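Local coordinates for protein TSC1 N-terminal domain (Chaetomium thermophilum, PDB 7A0M) that forms the N-terminal part of a subunit of the TSC complex, which is linked to GTPase signalling and mTORC1 regulation, and probably binds lysosomal phosphoinositides, at residues N231-L236 against I250-L255; T244-L249 against S319-P324; F188-N193 against L224-F229; K238-F243 against W306-L311. All coordinates share one frame; numbering follows the deposited sequence.

In the fold
The four contacts lie in the Hamartin family region of an all-helical chain and centre on two consecutive helices, 228-238 and 242-255. Contact 1 packs these helices together. Contact 2 adds the loop that starts helix 323-333, its centre about 9 Å from that of contact 1. Contact 4 joins the connection between the two helices to loop 306-311, its centre about 13 Å from that of contact 1 and about 12 Å from that of contact 2. Contact 3 ties the start of helix 228-238 back to helix 185-196. It touches contact 1, about 12 Å away between centres, but neither contact 2 nor contact 4, whose nearest atoms are about 8 and 7 Å from it.

Contact 1 (N231-L236 against I250-L255); sequences NILQSL and IALVML
Leu252 projects from helix 242-255 toward helix 228-238, where Leu233, Leu236 and Ile232 receive it. Its two methyls share the work. CD2 meets CD1 of Leu236 at 3.7 Å, and CD1 meets CD2 of Leu233 at 3.9 Å. The Leu233 methyl is equally near the other branch, with Leu233 CD2 also 3.9 Å from Leu252 CD2, so it covers the fork of Leu252 rather than one branch, the two side chains crossing at about a right angle. Leu252 has CG anti to its backbone N (chi1 -180°), which carries both methyls out to these two leucines. The helices follow each other in the chain and form a helical hairpin, consistent with an alpha-solenoid-like domain. Here they run roughly antiparallel, 138° between their N-to-C directions, with the axes of the two segments 10.4 Å apart at closest approach. Ile232, one turn before Leu236, covers the other part of the interface. Its CG2 branch lies 4.3 Å from Leu252 CB, a looser touch at the root of the leucine. The longer branch passes on to the next turn, where Ile232 CD1 reaches Leu255 CD1 at 3.7 Å, the pair meeting obliquely. Ile232 therefore spans Leu252 and Leu255 with one methyl for each. All five touching residues are buried and all meet through carbon. Neighbouring helices add to the packing: Leu270 of helix 267-278 packs on both Leu233 and Leu252, Ile273 of the same helix on Leu233 and Leu236, and Leu209 of helix 199-214 on Ile232.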
loop_
_atom_site.group_PDB
_atom_site.type_symbol
_atom_site.label_atom_id
_atom_site.label_comp_id
_atom_site.label_asym_id
_atom_site.label_seq_id
_atom_site.Cartn_x
_atom_site.Cartn_y
_atom_site.Cartn_z
ATOM N N ASN B 231 -10.495 -20.577 23.214
ATOM C CA ASN B 231 -10.278 -21.892 22.624
ATOM C C ASN B 231 -10.137 -21.822 21.110
ATOM O O ASN B 231 -9.495 -22.694 20.512
ATOM C CB ASN B 231 -11.414 -22.839 23.013
ATOM C CG ASN B 231 -11.282 -23.348 24.435
ATOM O OD1 ASN B 231 -10.178 -23.620 24.908
ATOM N ND2 ASN B 231 -12.408 -23.477 25.126
ATOM N N ILE B 232 -10.736 -20.815 20.473
ATOM C CA ILE B 232 -10.450 -20.556 19.063
ATOM C C ILE B 232 -8.972 -20.240 18.880
ATOM O O ILE B 232 -8.298 -20.804 18.009
ATOM C CB ILE B 232 -11.336 -19.413 18.534
ATOM C CG1 ILE B 232 -12.814 -19.799 18.607
ATOM C CG2 ILE B 232 -10.942 -19.053 17.107
ATOM C CD1 ILE B 232 -13.759 -18.635 18.409
ATOM N N LEU B 233 -8.448 -19.328 19.702
ATOM C CA LEU B 233 -7.028 -18.998 19.645
ATOM C C LEU B 233 -6.168 -20.198 20.026
ATOM O O LEU B 233 -5.074 -20.387 19.483
ATOM C CB LEU B 233 -6.729 -17.817 20.567
ATOM C CG LEU B 233 -7.548 -16.546 20.325
ATOM C CD1 LEU B 233 -7.011 -15.390 21.158
ATOM C CD2 LEU B 233 -7.572 -16.178 18.849
ATOM N N GLN B 234 -6.646 -21.017 20.966
ATOM C CA GLN B 234 -5.886 -22.192 21.381
ATOM C C GLN B 234 -5.777 -23.209 20.252
ATOM O O GLN B 234 -4.723 -23.832 20.071
ATOM C CB GLN B 234 -6.531 -22.813 22.618
ATOM C CG GLN B 234 -5.712 -23.899 23.282
ATOM C CD GLN B 234 -5.982 -23.995 24.769
ATOM O OE1 GLN B 234 -5.399 -24.827 25.465
ATOM N NE2 GLN B 234 -6.844 -23.117 25.275
ATOM N N SER B 235 -6.856 -23.401 19.490
ATOM C CA SER B 235 -6.788 -24.263 18.314
ATOM C C SER B 235 -5.809 -23.710 17.285
ATOM O O SER B 235 -5.047 -24.465 16.670
ATOM C CB SER B 235 -8.177 -24.425 17.700
ATOM O OG SER B 235 -8.123 -25.196 16.510
ATOM N N LEU B 236 -5.821 -22.390 17.083
ATOM C CA LEU B 236 -4.915 -21.772 16.119
ATOM C C LEU B 236 -3.455 -21.933 16.526
ATOM O O LEU B 236 -2.568 -21.929 15.665
ATOM C CB LEU B 236 -5.265 -20.293 15.959
ATOM C CG LEU B 236 -6.559 -19.986 15.201
ATOM C CD1 LEU B 236 -7.055 -18.590 15.530
ATOM C CD2 LEU B 236 -6.345 -20.133 13.703
ATOM N N ILE B 250 -11.046 -18.658 9.936
ATOM C CA ILE B 250 -12.213 -18.029 9.325
ATOM C C ILE B 250 -13.153 -17.505 10.402
ATOM O O ILE B 250 -13.677 -16.390 10.301
ATOM C CB ILE B 250 -12.927 -19.015 8.381
ATOM C CG1 ILE B 250 -12.055 -19.314 7.161
ATOM C CG2 ILE B 250 -14.277 -18.462 7.946
ATOM C CD1 ILE B 250 -12.646 -20.346 6.225
ATOM N N ALA B 251 -13.374 -18.298 11.454
ATOM C CA ALA B 251 -14.212 -17.842 12.558
ATOM C C ALA B 251 -13.612 -16.615 13.233
ATOM O O ALA B 251 -14.331 -15.661 13.552
ATOM C CB ALA B 251 -14.409 -18.970 13.569
ATOM N N LEU B 252 -12.296 -16.618 13.456
ATOM C CA LEU B 252 -11.649 -15.474 14.092
ATOM C C LEU B 252 -11.771 -14.219 13.234
ATOM O O LEU B 252 -12.054 -13.133 13.749
ATOM C CB LEU B 252 -10.181 -15.789 14.374
ATOM C CG LEU B 252 -9.378 -14.671 15.045
ATOM C CD1 LEU B 252 -9.953 -14.344 16.416
ATOM C CD2 LEU B 252 -7.907 -15.044 15.153
ATOM N N VAL B 253 -11.555 -14.351 11.922
ATOM C CA VAL B 253 -11.637 -13.196 11.030
ATOM C C VAL B 253 -13.047 -12.614 11.025
ATOM O O VAL B 253 -13.230 -11.393 10.939
ATOM C CB VAL B 253 -11.170 -13.585 9.613
ATOM C CG1 VAL B 253 -11.461 -12.471 8.620
ATOM C CG2 VAL B 253 -9.684 -13.908 9.618
HETATM N N MSE B 254 -14.061 -13.468 11.129
HETATM C CA MSE B 254 -15.443 -13.003 11.138
HETATM C C MSE B 254 -15.814 -12.334 12.460
HETATM O O MSE B 254 -16.704 -11.488 12.513
HETATM C CB MSE B 254 -16.405 -14.166 10.864
HETATM C CG MSE B 254 -16.262 -14.797 9.486
HETATM SE SE MSE B 254 -17.441 -16.335 9.222
HETATM C CE MSE B 254 -19.149 -15.400 9.140
ATOM N N LEU B 255 -15.119 -12.714 13.533
ATOM C CA LEU B 255 -15.510 -12.267 14.865
ATOM C C LEU B 255 -14.900 -10.917 15.221
ATOM O O LEU B 255 -15.552 -10.091 15.872
ATOM C CB LEU B 255 -15.113 -13.314 15.902
ATOM C CG LEU B 255 -15.977 -14.570 16.010
ATOM C CD1 LEU B 255 -15.229 -15.649 16.772
ATOM C CD2 LEU B 255 -17.289 -14.246 16.695
#

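Contact 2 (T244-L249 against S319-P324); sequences TVNLAL and SVPYLP
Asn246, in the second turn of helix 242-255, reaches with its side-chain carbonyl into a type I beta turn, Val320 to Leu323, that leads into helix 323-333. Tyr322 occupies the N-cap position of that helix, and Leu323 N bonds back to Val320 O to close the turn. The polar link across the contact is a hydrogen bond from Tyr322 N to Asn246 OD1, 3.0 Å long with an N-H...O angle of 146°. The donor lies in the carbonyl plane of the amide. A chi1 of -171° turns CG of Asn246 away from the backbone N and sends the amide off the helix to meet the turn. A leucine in its place would probably leave the Tyr322 N-H without this acceptor and the turn free to shift against the helix. The same oxygen also has carbon neighbours: Val320 CG1 at 3.5 Å and Tyr322 CB at 3.3 Å from Asn246 OD1. Pro321, whose N has no hydrogen to give, brings its CD within 3.2 Å of Asn246 OD1, the two side chains crossing at a slant.

The apolar part rests on Leu249, one turn further along the helix. Its CD2 lies 3.9 Å from Val320 CG1 and 4.0 Å from Tyr322 CB, and one methyl thus touches the side chains of two turn residues. Leu277 of helix 267-278 also packs on Leu249 and Leu323, and Trp280 touches Val320 and Val245. The Leu249 methyl further touches backbone at the helix start, with Leu249 CD2 3.6 Å from Tyr322 O.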
loop_
_atom_site.group_PDB
_atom_site.type_symbol
_atom_site.label_atom_id
_atom_site.label_comp_id
_atom_site.label_asym_id
_atom_site.label_seq_id
_atom_site.Cartn_x
_atom_site.Cartn_y
_atom_site.Cartn_z
ATOM N N THR B 244 -8.490 -27.815 10.142
ATOM C CA THR B 244 -9.034 -27.331 11.407
ATOM C C THR B 244 -8.605 -25.894 11.676
ATOM O O THR B 244 -9.429 -25.039 12.021
ATOM C CB THR B 244 -8.593 -28.243 12.552
ATOM O OG1 THR B 244 -8.923 -29.601 12.237
ATOM C CG2 THR B 244 -9.287 -27.845 13.846
ATOM N N VAL B 245 -7.307 -25.613 11.532
ATOM C CA VAL B 245 -6.791 -24.274 11.810
ATOM C C VAL B 245 -7.407 -23.253 10.860
ATOM O O VAL B 245 -7.696 -22.114 11.251
ATOM C CB VAL B 245 -5.253 -24.273 11.727
ATOM C CG1 VAL B 245 -4.709 -22.873 11.915
ATOM C CG2 VAL B 245 -4.669 -25.220 12.764
ATOM N N ASN B 246 -7.627 -23.643 9.602
ATOM C CA ASN B 246 -8.236 -22.726 8.644
ATOM C C ASN B 246 -9.673 -22.395 9.028
ATOM O O ASN B 246 -10.106 -21.244 8.895
ATOM C CB ASN B 246 -8.180 -23.320 7.237
ATOM C CG ASN B 246 -8.600 -22.329 6.170
ATOM O OD1 ASN B 246 -7.912 -21.339 5.922
ATOM N ND2 ASN B 246 -9.733 -22.593 5.530
ATOM N N LEU B 247 -10.430 -23.389 9.496
ATOM C CA LEU B 247 -11.773 -23.125 10.005
ATOM C C LEU B 247 -11.736 -22.159 11.183
ATOM O O LEU B 247 -12.501 -21.189 11.231
ATOM C CB LEU B 247 -12.450 -24.434 10.408
ATOM C CG LEU B 247 -13.015 -25.300 9.284
ATOM C CD1 LEU B 247 -13.707 -26.524 9.859
ATOM C CD2 LEU B 247 -13.973 -24.497 8.419
ATOM N N ALA B 248 -10.854 -22.419 12.154
ATOM C CA ALA B 248 -10.714 -21.521 13.296
ATOM C C ALA B 248 -10.329 -20.116 12.854
ATOM O O ALA B 248 -10.793 -19.125 13.433
ATOM C CB ALA B 248 -9.680 -22.074 14.275
ATOM N N LEU B 249 -9.483 -20.006 11.828
ATOM C CA LEU B 249 -9.062 -18.690 11.363
ATOM C C LEU B 249 -10.216 -17.947 10.702
ATOM O O LEU B 249 -10.362 -16.733 10.881
ATOM C CB LEU B 249 -7.881 -18.824 10.401
ATOM C CG LEU B 249 -7.128 -17.525 10.108
ATOM C CD1 LEU B 249 -6.535 -16.960 11.391
ATOM C CD2 LEU B 249 -6.044 -17.754 9.068
ATOM N N SER B 319 -0.318 -25.015 3.294
ATOM C CA SER B 319 -0.505 -23.601 3.578
ATOM C C SER B 319 -1.939 -23.346 4.018
ATOM O O SER B 319 -2.867 -24.045 3.603
ATOM C CB SER B 319 -0.168 -22.733 2.358
ATOM O OG SER B 319 -1.065 -22.980 1.289
ATOM N N VAL B 320 -2.109 -22.335 4.863
ATOM C CA VAL B 320 -3.418 -21.964 5.393
ATOM C C VAL B 320 -4.081 -21.021 4.394
ATOM O O VAL B 320 -3.563 -19.915 4.169
ATOM C CB VAL B 320 -3.298 -21.307 6.773
ATOM C CG1 VAL B 320 -4.677 -21.011 7.341
ATOM C CG2 VAL B 320 -2.503 -22.200 7.716
ATOM N N PRO B 321 -5.203 -21.409 3.777
ATOM C CA PRO B 321 -5.786 -20.564 2.718
ATOM C C PRO B 321 -6.226 -19.188 3.188
ATOM O O PRO B 321 -6.093 -18.214 2.437
ATOM C CB PRO B 321 -6.977 -21.401 2.229
ATOM C CG PRO B 321 -6.633 -22.807 2.591
ATOM C CD PRO B 321 -5.874 -22.715 3.882
ATOM N N TYR B 322 -6.753 -19.072 4.405
ATOM C CA TYR B 322 -7.318 -17.819 4.886
ATOM C C TYR B 322 -6.286 -16.906 5.538
ATOM O O TYR B 322 -6.664 -15.880 6.116
ATOM C CB TYR B 322 -8.459 -18.098 5.868
ATOM C CG TYR B 322 -9.656 -17.191 5.685
ATOM C CD1 TYR B 322 -10.434 -17.262 4.538
ATOM C CD2 TYR B 322 -10.011 -16.270 6.662
ATOM C CE1 TYR B 322 -11.529 -16.437 4.363
ATOM C CE2 TYR B 322 -11.106 -15.441 6.497
ATOM C CZ TYR B 322 -11.860 -15.529 5.346
ATOM O OH TYR B 322 -12.951 -14.707 5.177
ATOM N N LEU B 323 -5.003 -17.256 5.466
ATOM C CA LEU B 323 -3.966 -16.395 6.029
ATOM C C LEU B 323 -3.944 -14.986 5.438
ATOM O O LEU B 323 -3.772 -14.032 6.217
ATOM C CB LEU B 323 -2.596 -17.068 5.874
ATOM C CG LEU B 323 -1.400 -16.311 6.457
ATOM C CD1 LEU B 323 -1.582 -16.084 7.953
ATOM C CD2 LEU B 323 -0.101 -17.050 6.179
ATOM N N PRO B 324 -4.083 -14.774 4.119
ATOM C CA PRO B 324 -4.087 -13.387 3.614
ATOM C C PRO B 324 -5.177 -12.521 4.221
ATOM O O PRO B 324 -4.932 -11.348 4.529
ATOM C CB PRO B 324 -4.283 -13.565 2.102
ATOM C CG PRO B 324 -3.764 -14.921 1.813
ATOM C CD PRO B 324 -4.107 -15.750 3.012
#

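Contact 3 (F188-N193 against L224-F229); sequences FMNALN and LQTPLF
One face of the Asn193 carboxamide is met by the CB-CG edge of the tilted Pro227 ring, whose CG is 3.6 Å from Asn193 ND2 and 3.8 Å from Asn193 CG. The Asn190 side chain crosses Pro227 at about a right angle, with Asn190 ND2 3.4 Å from Pro227 CD. Its closeness to the Thr226 hydroxyl has poor hydrogen-bond geometry and is doubtful; Asn190 OD1 is instead bonded by Lys186 NZ, which also holds Gln225 O. Within the loop, Leu224 CD2 sits over one face of the Phe229 ring, toward its rim. The contact sets helix 185-196 of this helical domain against the loop that opens helix 228-238. The apolar part is carried by Leu228: its CD2 lies 3.8 Å from Met189 CB, a selenomethionine crossed at about a right angle, and 4.2 Å from Leu192 CD2. With CG swung opposite its backbone N (chi1 -179°), Asn193 brings OD1 to 3.4 Å from Leu228 CA. Were Asn193 an alanine, Asn231 ND2 would probably lose its acceptor and Pro227 the amide against its ring edge. Asn193 OD1 and Pro227 O, 3.3 Å apart, are both acceptors and cannot bond to each other; Asn231 ND2 serves OD1 instead. The chemistry thus implies that the two segments meet mainly by packing, while hydrogen bonds to Lys186 and Asn231 probably help set how the asparagine amides are turned.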
loop_
_atom_site.group_PDB
_atom_site.type_symbol
_atom_site.label_atom_id
_atom_site.label_comp_id
_atom_site.label_asym_id
_atom_site.label_seq_id
_atom_site.Cartn_x
_atom_site.Cartn_y
_atom_site.Cartn_z
ATOM N N PHE B 188 -25.586 -19.724 23.385
ATOM C CA PHE B 188 -25.227 -20.528 22.220
ATOM C C PHE B 188 -23.736 -20.838 22.199
ATOM O O PHE B 188 -23.330 -21.959 21.873
ATOM C CB PHE B 188 -25.634 -19.810 20.933
ATOM C CG PHE B 188 -25.285 -20.568 19.684
ATOM C CD1 PHE B 188 -26.119 -21.565 19.205
ATOM C CD2 PHE B 188 -24.115 -20.295 18.996
ATOM C CE1 PHE B 188 -25.796 -22.269 18.058
ATOM C CE2 PHE B 188 -23.785 -20.997 17.854
ATOM C CZ PHE B 188 -24.626 -21.983 17.382
HETATM N N MSE B 189 -22.906 -19.858 22.541
HETATM C CA MSE B 189 -21.462 -20.012 22.433
HETATM C C MSE B 189 -20.864 -20.701 23.658
HETATM O O MSE B 189 -19.807 -21.325 23.570
HETATM C CB MSE B 189 -20.810 -18.647 22.200
HETATM C CG MSE B 189 -21.182 -18.047 20.848
HETATM SE SE MSE B 189 -20.435 -16.283 20.500
HETATM C CE MSE B 189 -21.504 -15.237 21.748
ATOM N N ASN B 190 -21.541 -20.589 24.803
ATOM C CA ASN B 190 -21.163 -21.394 25.960
ATOM C C ASN B 190 -21.401 -22.874 25.688
ATOM O O ASN B 190 -20.546 -23.718 25.983
ATOM C CB ASN B 190 -21.938 -20.948 27.200
ATOM C CG ASN B 190 -21.176 -19.945 28.039
ATOM O OD1 ASN B 190 -21.704 -18.896 28.408
ATOM N ND2 ASN B 190 -19.922 -20.261 28.344
ATOM N N ALA B 191 -22.566 -23.206 25.129
ATOM C CA ALA B 191 -22.874 -24.596 24.814
ATOM C C ALA B 191 -21.973 -25.130 23.706
ATOM O O ALA B 191 -21.598 -26.308 23.718
ATOM C CB ALA B 191 -24.346 -24.729 24.425
ATOM N N LEU B 192 -21.621 -24.282 22.735
ATOM C CA LEU B 192 -20.760 -24.727 21.645
ATOM C C LEU B 192 -19.335 -24.984 22.121
ATOM O O LEU B 192 -18.633 -25.823 21.545
ATOM C CB LEU B 192 -20.765 -23.695 20.515
ATOM C CG LEU B 192 -20.029 -24.089 19.232
ATOM C CD1 LEU B 192 -20.709 -25.279 18.570
ATOM C CD2 LEU B 192 -19.939 -22.913 18.274
ATOM N N ASN B 193 -18.895 -24.275 23.165
ATOM C CA ASN B 193 -17.526 -24.425 23.649
ATOM C C ASN B 193 -17.235 -25.849 24.104
ATOM O O ASN B 193 -16.102 -26.325 23.963
ATOM C CB ASN B 193 -17.264 -23.439 24.787
ATOM C CG ASN B 193 -15.846 -23.524 25.319
ATOM O OD1 ASN B 193 -14.906 -23.027 24.697
ATOM N ND2 ASN B 193 -15.686 -24.154 26.476
ATOM N N LEU B 224 -16.425 -12.750 24.335
ATOM C CA LEU B 224 -15.279 -12.515 25.203
ATOM C C LEU B 224 -15.589 -12.870 26.650
ATOM O O LEU B 224 -14.682 -13.247 27.401
ATOM C CB LEU B 224 -14.827 -11.060 25.095
ATOM C CG LEU B 224 -14.337 -10.653 23.707
ATOM C CD1 LEU B 224 -13.777 -9.249 23.739
ATOM C CD2 LEU B 224 -13.296 -11.637 23.200
ATOM N N GLN B 225 -16.857 -12.761 27.051
ATOM C CA GLN B 225 -17.312 -13.197 28.365
ATOM C C GLN B 225 -17.676 -14.677 28.393
ATOM O O GLN B 225 -18.484 -15.102 29.228
ATOM C CB GLN B 225 -18.491 -12.335 28.819
ATOM C CG GLN B 225 -18.109 -10.879 29.032
ATOM C CD GLN B 225 -19.295 -9.990 29.331
ATOM O OE1 GLN B 225 -20.330 -10.451 29.811
ATOM N NE2 GLN B 225 -19.150 -8.701 29.047
ATOM N N THR B 226 -17.096 -15.468 27.495
ATOM C CA THR B 226 -17.316 -16.901 27.383
ATOM C C THR B 226 -15.997 -17.534 26.963
ATOM O O THR B 226 -15.177 -16.881 26.304
ATOM C CB THR B 226 -18.427 -17.243 26.370
ATOM O OG1 THR B 226 -18.998 -18.514 26.694
ATOM C CG2 THR B 226 -17.886 -17.324 24.953
ATOM N N PRO B 227 -15.746 -18.787 27.358
ATOM C CA PRO B 227 -14.450 -19.416 27.048
ATOM C C PRO B 227 -14.240 -19.765 25.581
ATOM O O PRO B 227 -13.165 -20.273 25.239
ATOM C CB PRO B 227 -14.467 -20.688 27.911
ATOM C CG PRO B 227 -15.910 -20.965 28.152
ATOM C CD PRO B 227 -16.568 -19.626 28.247
ATOM N N LEU B 228 -15.214 -19.517 24.702
ATOM C CA LEU B 228 -15.082 -19.952 23.313
ATOM C C LEU B 228 -13.953 -19.219 22.594
ATOM O O LEU B 228 -13.201 -19.835 21.830
ATOM C CB LEU B 228 -16.403 -19.763 22.570
ATOM C CG LEU B 228 -16.392 -20.218 21.109
ATOM C CD1 LEU B 228 -15.953 -21.669 21.011
ATOM C CD2 LEU B 228 -17.760 -20.030 20.471
ATOM N N PHE B 229 -13.827 -17.908 22.814
ATOM C CA PHE B 229 -12.820 -17.124 22.100
ATOM C C PHE B 229 -11.411 -17.634 22.382
ATOM O O PHE B 229 -10.606 -17.808 21.459
ATOM C CB PHE B 229 -12.941 -15.647 22.475
ATOM C CG PHE B 229 -12.089 -14.739 21.636
ATOM C CD1 PHE B 229 -12.429 -14.466 20.321
ATOM C CD2 PHE B 229 -10.945 -14.162 22.161
ATOM C CE1 PHE B 229 -11.643 -13.631 19.545
ATOM C CE2 PHE B 229 -10.157 -13.326 21.394
ATOM C CZ PHE B 229 -10.505 -13.060 20.084
#

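Contact 4 (K238-F243 against W306-L311); sequences KDESTF and WDKVLL
Segments 238-243 and 306-311 run side by side in similar directions, 28° apart end to end, and Glu240 N donates to Val309 O at 2.9 Å, with a weak second bond from Ser241 N to the same oxygen. Asp239, the first residue to leave helix 228-238, takes two donors on OD1 from opposite faces of its carboxylate. Val309 N is 2.9 Å from Asp239 OD1 at an angle of 166°, and Trp306 NE1 is 3.2 Å from it at 159°, the oxygen lying near the indole plane. CD of Lys238 also touches the indole, 3.7 Å from Trp306 CD1, while its NZ bonds to Gln234. Lys308, just before Val309, is bent at chi3, which turns its NZ to within 2.7 Å of Glu240 OE2, a salt bridge entering above the carboxylate plane. Ser241 is the N-cap of helix 242-255, its OG weakly accepting from Phe243 N and also bonded to Asp316. Leu311 CD1 rests 3.2 Å from Glu240 O. Because Arg202 forms a salt bridge with Asp239 OD1 and Ser235 OG bonds to OD2, this buried carboxylate is probably kept charged, tying the turn between two helices to loop 306-311.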
loop_
_atom_site.group_PDB
_atom_site.type_symbol
_atom_site.label_atom_id
_atom_site.label_comp_id
_atom_site.label_asym_id
_atom_site.label_seq_id
_atom_site.Cartn_x
_atom_site.Cartn_y
_atom_site.Cartn_z
ATOM N N LYS B 238 -2.231 -24.604 18.536
ATOM C CA LYS B 238 -1.828 -25.968 18.861
ATOM C C LYS B 238 -2.240 -27.004 17.830
ATOM O O LYS B 238 -1.462 -27.919 17.550
ATOM C CB LYS B 238 -2.401 -26.374 20.227
ATOM C CG LYS B 238 -1.935 -25.510 21.385
ATOM C CD LYS B 238 -2.662 -25.885 22.665
ATOM C CE LYS B 238 -2.234 -25.004 23.826
ATOM N NZ LYS B 238 -2.708 -25.547 25.128
ATOM N N ASP B 239 -3.443 -26.904 17.266
ATOM C CA ASP B 239 -3.897 -27.911 16.317
ATOM C C ASP B 239 -2.970 -27.968 15.107
ATOM O O ASP B 239 -2.392 -26.963 14.687
ATOM C CB ASP B 239 -5.332 -27.628 15.873
ATOM C CG ASP B 239 -6.349 -27.970 16.945
ATOM O OD1 ASP B 239 -6.036 -28.811 17.814
ATOM O OD2 ASP B 239 -7.464 -27.410 16.914
ATOM N N GLU B 240 -2.838 -29.167 14.543
ATOM C CA GLU B 240 -1.881 -29.419 13.479
ATOM C C GLU B 240 -2.536 -29.784 12.156
ATOM O O GLU B 240 -1.822 -30.021 11.175
ATOM C CB GLU B 240 -0.912 -30.531 13.905
ATOM C CG GLU B 240 -0.164 -30.215 15.192
ATOM C CD GLU B 240 0.733 -31.347 15.651
ATOM O OE1 GLU B 240 0.724 -32.416 15.006
ATOM O OE2 GLU B 240 1.443 -31.166 16.662
ATOM N N SER B 241 -3.864 -29.836 12.099
ATOM C CA SER B 241 -4.577 -30.060 10.850
ATOM C C SER B 241 -4.765 -28.732 10.128
ATOM O O SER B 241 -5.287 -27.773 10.707
ATOM C CB SER B 241 -5.932 -30.721 11.108
ATOM O OG SER B 241 -6.710 -30.764 9.924
ATOM N N THR B 242 -4.324 -28.676 8.868
ATOM C CA THR B 242 -4.503 -27.464 8.074
ATOM C C THR B 242 -5.979 -27.102 7.950
ATOM O O THR B 242 -6.340 -25.919 7.957
ATOM C CB THR B 242 -3.878 -27.644 6.691
ATOM O OG1 THR B 242 -2.543 -28.146 6.830
ATOM C CG2 THR B 242 -3.837 -26.316 5.947
ATOM N N PHE B 243 -6.847 -28.111 7.841
ATOM C CA PHE B 243 -8.277 -27.855 7.707
ATOM C C PHE B 243 -8.859 -27.262 8.984
ATOM O O PHE B 243 -9.646 -26.309 8.931
ATOM C CB PHE B 243 -8.998 -29.150 7.332
ATOM C CG PHE B 243 -10.456 -28.969 7.024
ATOM C CD1 PHE B 243 -10.864 -28.521 5.780
ATOM C CD2 PHE B 243 -11.419 -29.266 7.974
ATOM C CE1 PHE B 243 -12.207 -28.357 5.492
ATOM C CE2 PHE B 243 -12.762 -29.107 7.692
ATOM C CZ PHE B 243 -13.157 -28.651 6.450
ATOM N N TRP B 306 -5.437 -29.856 26.354
ATOM C CA TRP B 306 -5.997 -29.530 25.050
ATOM C C TRP B 306 -5.878 -30.760 24.168
ATOM O O TRP B 306 -4.792 -31.334 24.051
ATOM C CB TRP B 306 -5.279 -28.334 24.407
ATOM C CG TRP B 306 -5.837 -27.969 23.058
ATOM C CD1 TRP B 306 -5.330 -28.314 21.833
ATOM C CD2 TRP B 306 -7.026 -27.214 22.799
ATOM N NE1 TRP B 306 -6.126 -27.807 20.831
ATOM C CE2 TRP B 306 -7.173 -27.130 21.399
ATOM C CE3 TRP B 306 -7.977 -26.599 23.616
ATOM C CZ2 TRP B 306 -8.234 -26.452 20.802
ATOM C CZ3 TRP B 306 -9.026 -25.927 23.022
ATOM C CH2 TRP B 306 -9.148 -25.858 21.629
ATOM N N ASP B 307 -6.989 -31.159 23.559
ATOM C CA ASP B 307 -7.025 -32.334 22.694
ATOM C C ASP B 307 -6.769 -31.853 21.274
ATOM O O ASP B 307 -7.673 -31.347 20.605
ATOM C CB ASP B 307 -8.367 -33.048 22.819
ATOM C CG ASP B 307 -8.344 -34.448 22.242
ATOM O OD1 ASP B 307 -7.237 -34.962 21.986
ATOM O OD2 ASP B 307 -9.430 -35.037 22.050
ATOM N N LYS B 308 -5.531 -32.008 20.815
ATOM C CA LYS B 308 -5.143 -31.505 19.507
ATOM C C LYS B 308 -5.756 -32.342 18.394
ATOM O O LYS B 308 -5.888 -33.562 18.511
ATOM C CB LYS B 308 -3.622 -31.505 19.364
ATOM C CG LYS B 308 -2.888 -30.592 20.331
ATOM C CD LYS B 308 -1.429 -30.442 19.923
ATOM C CE LYS B 308 -0.799 -31.792 19.600
ATOM N NZ LYS B 308 0.610 -31.658 19.135
ATOM N N VAL B 309 -6.116 -31.677 17.302
ATOM C CA VAL B 309 -6.426 -32.359 16.053
ATOM C C VAL B 309 -5.126 -32.477 15.271
ATOM O O VAL B 309 -4.491 -31.467 14.945
ATOM C CB VAL B 309 -7.494 -31.603 15.247
ATOM C CG1 VAL B 309 -7.778 -32.326 13.938
ATOM C CG2 VAL B 309 -8.763 -31.445 16.066
ATOM N N LEU B 310 -4.727 -33.707 14.968
ATOM C CA LEU B 310 -3.458 -33.942 14.302
ATOM C C LEU B 310 -3.589 -33.680 12.806
ATOM O O LEU B 310 -4.685 -33.485 12.272
ATOM C CB LEU B 310 -2.971 -35.366 14.566
ATOM C CG LEU B 310 -2.955 -35.785 16.039
ATOM C CD1 LEU B 310 -2.497 -37.228 16.187
ATOM C CD2 LEU B 310 -2.084 -34.846 16.865
ATOM N N LEU B 311 -2.448 -33.672 12.123
ATOM C CA LEU B 311 -2.448 -33.468 10.683
ATOM C C LEU B 311 -3.132 -34.645 10.001
ATOM O O LEU B 311 -2.814 -35.807 10.275
ATOM C CB LEU B 311 -1.019 -33.311 10.167
ATOM C CG LEU B 311 -0.851 -32.999 8.677
ATOM C CD1 LEU B 311 -1.047 -31.515 8.403
ATOM C CD2 LEU B 311 0.510 -33.464 8.178
#